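Local structure of pyruvate kinase (Pyrobaculum aerophilum, 3QTG) at residues A21-G24 with P25-V29; R46-L49 with A50-S53; S53-E56 with V57-R60. The protein catalyses the ATP-yielding last step of glycolysis, in which phosphoenolpyruvate passes its phosphate to ADP and leaves pyruvate. One frame throughout, in Å; residues are numbered along the deposited sequence.

Interaction 1 (A21-G24 with P25-V29); sequences ATLG and PSTDV
Gly24 and Thr27 meet at the N-terminus of the short helix 25-28, with Gly24 as its N-cap; this is the turn that follows the first strand of the TIM barrel. Hydrogen bonding centres on a single acceptor, the carbonyl oxygen of Gly24, which takes three donors. Asp28 N comes in nearly head-on to Gly24 O at 3.0 Å, while Thr27 N reaches the same oxygen at 3.1 Å from above the carbonyl plane, along a more bent path. The third donor is the hydroxyl: Thr27 OG1 lies 2.9 Å from Gly24 O, tilted modestly out of that plane. It gets there because chi1 of Thr27 (52°) sets OG1 between the residue's own N and carbonyl carbon, bringing it back to the Gly24 carbonyl.

The apolar part is small. Leu23 and Thr27 cross at about a right angle, and Leu23 CD2 rests 4.1 Å from Thr27 CB. Farther out, Leu23 also packs on Arg60 and Val64 of helix 54-71, while Thr27 leans on Phe38 of helix 32-39.

The charged group is Asp28. Its carboxylate sits beside the glycine carbonyl without bonding to it, and OD2 forms a salt bridge with Arg60. An alanine here would take away that carboxylate and is likely to leave the Arg60 guanidinium without its salt-bridge partner on this turn, and so freer to turn. The nearby positive charge probably also eases the closeness of carboxylate and carbonyl, two acceptors that would otherwise repel.

Pro25 is the first residue of the helix, and Ser26 OG is tied to the carbonyl of Gly328. At the crowded centre of the turn, Asp28 CG stands just 3.1 Å from Gly24 O.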
# COMPACT_ATOMS: atom_id res chain seq x y z
N ALA A 21 14.04 24.61 -28.85
CA ALA A 21 13.77 24.97 -30.26
C ALA A 21 15.00 24.77 -31.12
O ALA A 21 16.12 24.98 -30.65
CB ALA A 21 13.29 26.39 -30.39
N THR A 22 14.79 24.34 -32.36
CA THR A 22 15.85 24.23 -33.34
C THR A 22 16.05 25.54 -34.10
O THR A 22 15.09 26.17 -34.55
CB THR A 22 15.60 23.10 -34.34
OG1 THR A 22 15.54 21.85 -33.63
CG2 THR A 22 16.71 23.04 -35.41
N LEU A 23 17.31 25.94 -34.24
CA LEU A 23 17.65 27.16 -34.96
C LEU A 23 17.91 26.84 -36.43
O LEU A 23 18.58 25.86 -36.75
CB LEU A 23 18.89 27.81 -34.35
CG LEU A 23 18.83 28.26 -32.89
CD1 LEU A 23 20.18 28.86 -32.53
CD2 LEU A 23 17.68 29.25 -32.62
N GLY A 24 17.37 27.69 -37.30
CA GLY A 24 17.54 27.50 -38.74
C GLY A 24 17.43 28.82 -39.47
O GLY A 24 17.54 29.87 -38.83
N PRO A 25 17.19 28.78 -40.80
CA PRO A 25 16.99 30.01 -41.57
C PRO A 25 15.84 30.88 -41.07
O PRO A 25 15.96 32.10 -41.11
CB PRO A 25 16.69 29.49 -42.98
CG PRO A 25 17.36 28.14 -43.03
CD PRO A 25 17.14 27.58 -41.66
N SER A 26 14.76 30.26 -40.57
CA SER A 26 13.61 31.01 -40.04
C SER A 26 13.94 31.83 -38.80
O SER A 26 13.28 32.84 -38.54
CB SER A 26 12.45 30.07 -39.73
OG SER A 26 11.96 29.47 -40.91
N THR A 27 14.94 31.40 -38.04
CA THR A 27 15.36 32.15 -36.86
C THR A 27 16.51 33.12 -37.17
O THR A 27 16.62 34.18 -36.55
CB THR A 27 15.71 31.22 -35.66
OG1 THR A 27 16.65 30.23 -36.10
CG2 THR A 27 14.45 30.51 -35.12
N ASP A 28 17.36 32.74 -38.13
CA ASP A 28 18.44 33.62 -38.61
C ASP A 28 17.95 35.02 -39.00
O ASP A 28 18.62 36.01 -38.71
CB ASP A 28 19.14 32.98 -39.81
CG ASP A 28 19.96 31.76 -39.43
OD1 ASP A 28 20.14 31.50 -38.21
OD2 ASP A 28 20.44 31.04 -40.34
N VAL A 29 16.79 35.09 -39.65
CA VAL A 29 16.27 36.36 -40.20
C VAL A 29 15.47 37.19 -39.19
O VAL A 29 15.00 38.28 -39.51
CB VAL A 29 15.44 36.13 -41.50
CG1 VAL A 29 16.36 35.73 -42.65
CG2 VAL A 29 14.34 35.08 -41.29

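Interaction 2 (R46-L49 with A50-S53); sequences RINL and AHAS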
# COMPACT_ATOMS: atom_id res chain seq x y z
N ARG A 46 18.64 23.82 -30.25
CA ARG A 46 19.25 22.74 -30.97
C ARG A 46 19.85 23.27 -32.30
O ARG A 46 19.28 24.15 -32.94
CB ARG A 46 18.24 21.60 -31.24
CG ARG A 46 18.90 20.27 -31.67
CD ARG A 46 17.92 19.13 -32.05
NE ARG A 46 17.17 19.47 -33.23
CZ ARG A 46 17.22 18.87 -34.42
NH1 ARG A 46 17.98 17.82 -34.69
NH2 ARG A 46 16.45 19.35 -35.36
N ILE A 47 21.00 22.74 -32.68
CA ILE A 47 21.58 23.05 -33.99
C ILE A 47 21.87 21.72 -34.66
O ILE A 47 22.55 20.86 -34.08
CB ILE A 47 22.85 23.97 -33.88
CG1 ILE A 47 22.46 25.36 -33.33
CG2 ILE A 47 23.53 24.12 -35.24
CD1 ILE A 47 23.58 26.10 -32.64
N ASN A 48 21.29 21.53 -35.84
CA ASN A 48 21.39 20.29 -36.58
C ASN A 48 22.60 20.36 -37.50
O ASN A 48 22.64 21.19 -38.42
CB ASN A 48 20.10 20.09 -37.38
CG ASN A 48 20.01 18.73 -38.05
OD1 ASN A 48 20.89 17.87 -37.92
ND2 ASN A 48 18.92 18.52 -38.76
N LEU A 49 23.60 19.52 -37.25
CA LEU A 49 24.86 19.56 -38.00
C LEU A 49 24.75 18.88 -39.38
O LEU A 49 25.74 18.81 -40.12
CB LEU A 49 26.02 18.99 -37.17
CG LEU A 49 26.36 19.66 -35.83
CD1 LEU A 49 27.54 18.97 -35.16
CD2 LEU A 49 26.64 21.16 -35.98
N ALA A 50 23.56 18.37 -39.71
CA ALA A 50 23.19 18.00 -41.08
C ALA A 50 23.05 19.24 -41.97
O ALA A 50 23.59 19.28 -43.08
CB ALA A 50 21.88 17.22 -41.06
N HIS A 51 22.33 20.26 -41.50
CA HIS A 51 22.03 21.45 -42.29
C HIS A 51 22.85 22.66 -41.90
O HIS A 51 22.67 23.74 -42.47
CB HIS A 51 20.55 21.83 -42.18
CG HIS A 51 19.60 20.69 -42.38
ND1 HIS A 51 18.51 20.48 -41.57
CD2 HIS A 51 19.58 19.70 -43.31
CE1 HIS A 51 17.86 19.41 -41.98
NE2 HIS A 51 18.49 18.91 -43.04
N ALA A 52 23.74 22.50 -40.93
CA ALA A 52 24.47 23.64 -40.39
C ALA A 52 25.91 23.69 -40.83
O ALA A 52 26.67 22.72 -40.65
CB ALA A 52 24.37 23.69 -38.87
N SER A 53 26.27 24.83 -41.42
CA SER A 53 27.64 25.18 -41.75
C SER A 53 28.35 25.61 -40.46
O SER A 53 27.73 26.24 -39.60
CB SER A 53 27.61 26.34 -42.74
OG SER A 53 28.91 26.83 -43.00
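Asn48 carries its CG trans to the backbone nitrogen (chi1 -172°), and its second torsion is close to zero, which turns OD1 back toward the main chain just ahead of it. There OD1 accepts from Ala50 N at 3.3 Å, a fairly straight bond at the hydrogen (161°), although the donor stands well above the amide plane and not on a lone pair. This closes an Asx turn, and Ala50 CB comes along with it, 3.4 Å from Asn48 OD1. On the other branch of the amide, Asn48 ND2 approaches the imidazole of His51 obliquely, 3.5 Å from His51 CE1, with amide and ring planes 64° apart. A face of that ring is also met by Ala50 CB, which lies over its rim.

The backbone adds a second, weaker tie: His51 N to Asn48 O at 3.2 Å, a bent bond that turns the chain back on itself. Ala52 then points its methyl inward, and Ala52 CB packs tightly against Asn48 O at 3.1 Å. The same methyl touches Ile47 CG2 at 3.8 Å, with Leu49 CD2 more loosely alongside. Val57 of helix 54-71 joins all three of these apolar side chains, so the turn is seated on the start of the helix that follows.

Arg46, whose guanidinium is held by Asp80 and Thr22, is a probable substrate ligand, and Asn48 probably a potassium ligand. Asn48 to His51 are probably ATP-binding, so the bend fits the usual TIM-barrel plan, in which loops after the C-terminal ends of the strands build the active site.

Interaction 3 (S53-E56 with V57-R60); sequences SPNE and VKFR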
# COMPACT_ATOMS: atom_id res chain seq x y z
N SER A 53 26.27 24.83 -41.42
CA SER A 53 27.64 25.18 -41.75
C SER A 53 28.35 25.61 -40.46
O SER A 53 27.73 26.24 -39.60
CB SER A 53 27.61 26.34 -42.74
OG SER A 53 28.91 26.83 -43.00
N PRO A 54 29.65 25.27 -40.31
CA PRO A 54 30.43 25.66 -39.13
C PRO A 54 30.33 27.14 -38.74
O PRO A 54 30.42 27.46 -37.56
CB PRO A 54 31.87 25.32 -39.54
CG PRO A 54 31.72 24.19 -40.48
CD PRO A 54 30.47 24.48 -41.26
N ASN A 55 30.16 28.02 -39.72
CA ASN A 55 29.99 29.45 -39.42
C ASN A 55 28.53 29.87 -39.18
O ASN A 55 28.26 30.95 -38.63
CB ASN A 55 30.69 30.34 -40.45
CG ASN A 55 32.11 30.69 -40.04
OD1 ASN A 55 32.34 31.67 -39.32
ND2 ASN A 55 33.08 29.89 -40.48
N GLU A 56 27.60 29.02 -39.60
CA GLU A 56 26.21 29.11 -39.15
C GLU A 56 26.09 28.67 -37.68
O GLU A 56 25.43 29.33 -36.88
CB GLU A 56 25.30 28.25 -40.02
CG GLU A 56 25.07 28.81 -41.41
CD GLU A 56 24.17 27.92 -42.24
OE1 GLU A 56 24.09 26.70 -41.95
OE2 GLU A 56 23.54 28.44 -43.18
N VAL A 57 26.75 27.56 -37.34
CA VAL A 57 26.82 27.08 -35.97
C VAL A 57 27.44 28.14 -35.06
O VAL A 57 26.86 28.48 -34.03
CB VAL A 57 27.65 25.78 -35.86
CG1 VAL A 57 27.72 25.30 -34.44
CG2 VAL A 57 27.06 24.69 -36.73
N LYS A 58 28.59 28.66 -35.48
CA LYS A 58 29.34 29.67 -34.72
C LYS A 58 28.50 30.93 -34.43
O LYS A 58 28.46 31.37 -33.28
CB LYS A 58 30.64 30.04 -35.47
CG LYS A 58 31.62 30.88 -34.67
CD LYS A 58 33.01 30.96 -35.36
CE LYS A 58 33.94 31.93 -34.65
NZ LYS A 58 34.18 31.56 -33.22
N PHE A 59 27.87 31.47 -35.46
CA PHE A 59 27.04 32.69 -35.38
C PHE A 59 25.74 32.50 -34.58
O PHE A 59 25.30 33.43 -33.90
CB PHE A 59 26.75 33.22 -36.81
CG PHE A 59 25.32 33.69 -37.03
CD1 PHE A 59 24.38 32.84 -37.63
CD2 PHE A 59 24.92 34.98 -36.68
CE1 PHE A 59 23.06 33.26 -37.85
CE2 PHE A 59 23.60 35.41 -36.90
CZ PHE A 59 22.67 34.55 -37.48
N ARG A 60 25.13 31.32 -34.67
CA ARG A 60 23.91 31.02 -33.91
C ARG A 60 24.22 30.91 -32.41
O ARG A 60 23.54 31.51 -31.57
CB ARG A 60 23.23 29.75 -34.44
CG ARG A 60 22.51 29.95 -35.79
CD ARG A 60 22.23 28.64 -36.51
NE ARG A 60 21.63 28.86 -37.84
CZ ARG A 60 21.45 27.90 -38.75
NH1 ARG A 60 21.80 26.65 -38.49
NH2 ARG A 60 20.91 28.19 -39.92
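Glu56 and Arg60 run side by side and point the same way on the N-terminal first turn of helix 54-71, the helix of the beta-alpha-beta unit 44-48, 54-71, 76-80 in the TIM barrel. Both side chains start alike, CG anti to the carbonyl carbon (chi1 -72° in Glu56, -74° in Arg60), and each runs on extended, which lays them alongside one another. Glu56 CB sits over the centre of one face of the guanidinium, and farther along the carboxylate stacks on that group. Glu56 CD is 4.0 Å from Arg60 NH2, so opposite charges face each other, but Glu56 OE1 lies well out of the guanidinium plane and no N-H points at it. The arginine finds its direct charged partner in Asp28, on the turn after the first barrel strand.

Backbone bonds set this spacing. Arg60 N donates to Glu56 O at 3.0 Å, and the aliphatic arm of Arg60 covers that oxygen, with Arg60 CG 3.2 Å from Glu56 O. Phe59 N and Lys58 N make the corresponding bonds to Asn55 O and Pro54 O.

At the helix end itself, Val57 N reaches Ser53 O at 2.8 Å. Val57 CG2 also lies 3.3 Å from Ser53 O. What fixes the glutamate is Ser53, the N-cap: in one half of a capping box, Ser53 N donates to Glu56 OE1 at 2.9 Å, almost straight (175°) and from above the carboxylate plane.

In the fold
From the N terminus, strand 18-22 ends in interaction 1, where the chain turns into helix 25-28. After helix 32-39 it returns through strand 44-48, the neighbour of strand 18-22 in the parallel barrel, and interaction 2 bends it at the strand's end. Interaction 3 starts at once, with Ser53 shared, and opens the helix of the beta-alpha-beta crossover toward strand 76-80. The three contacts are local and follow one another in series; none encloses or crosses another. In space they converge: Ala21 and Thr22 bond to Arg46 between the two strands, Asp28 reaches across to Arg60, and the first turn of helix 54-71 packs back on the end of strand 44-48 and the loop after it.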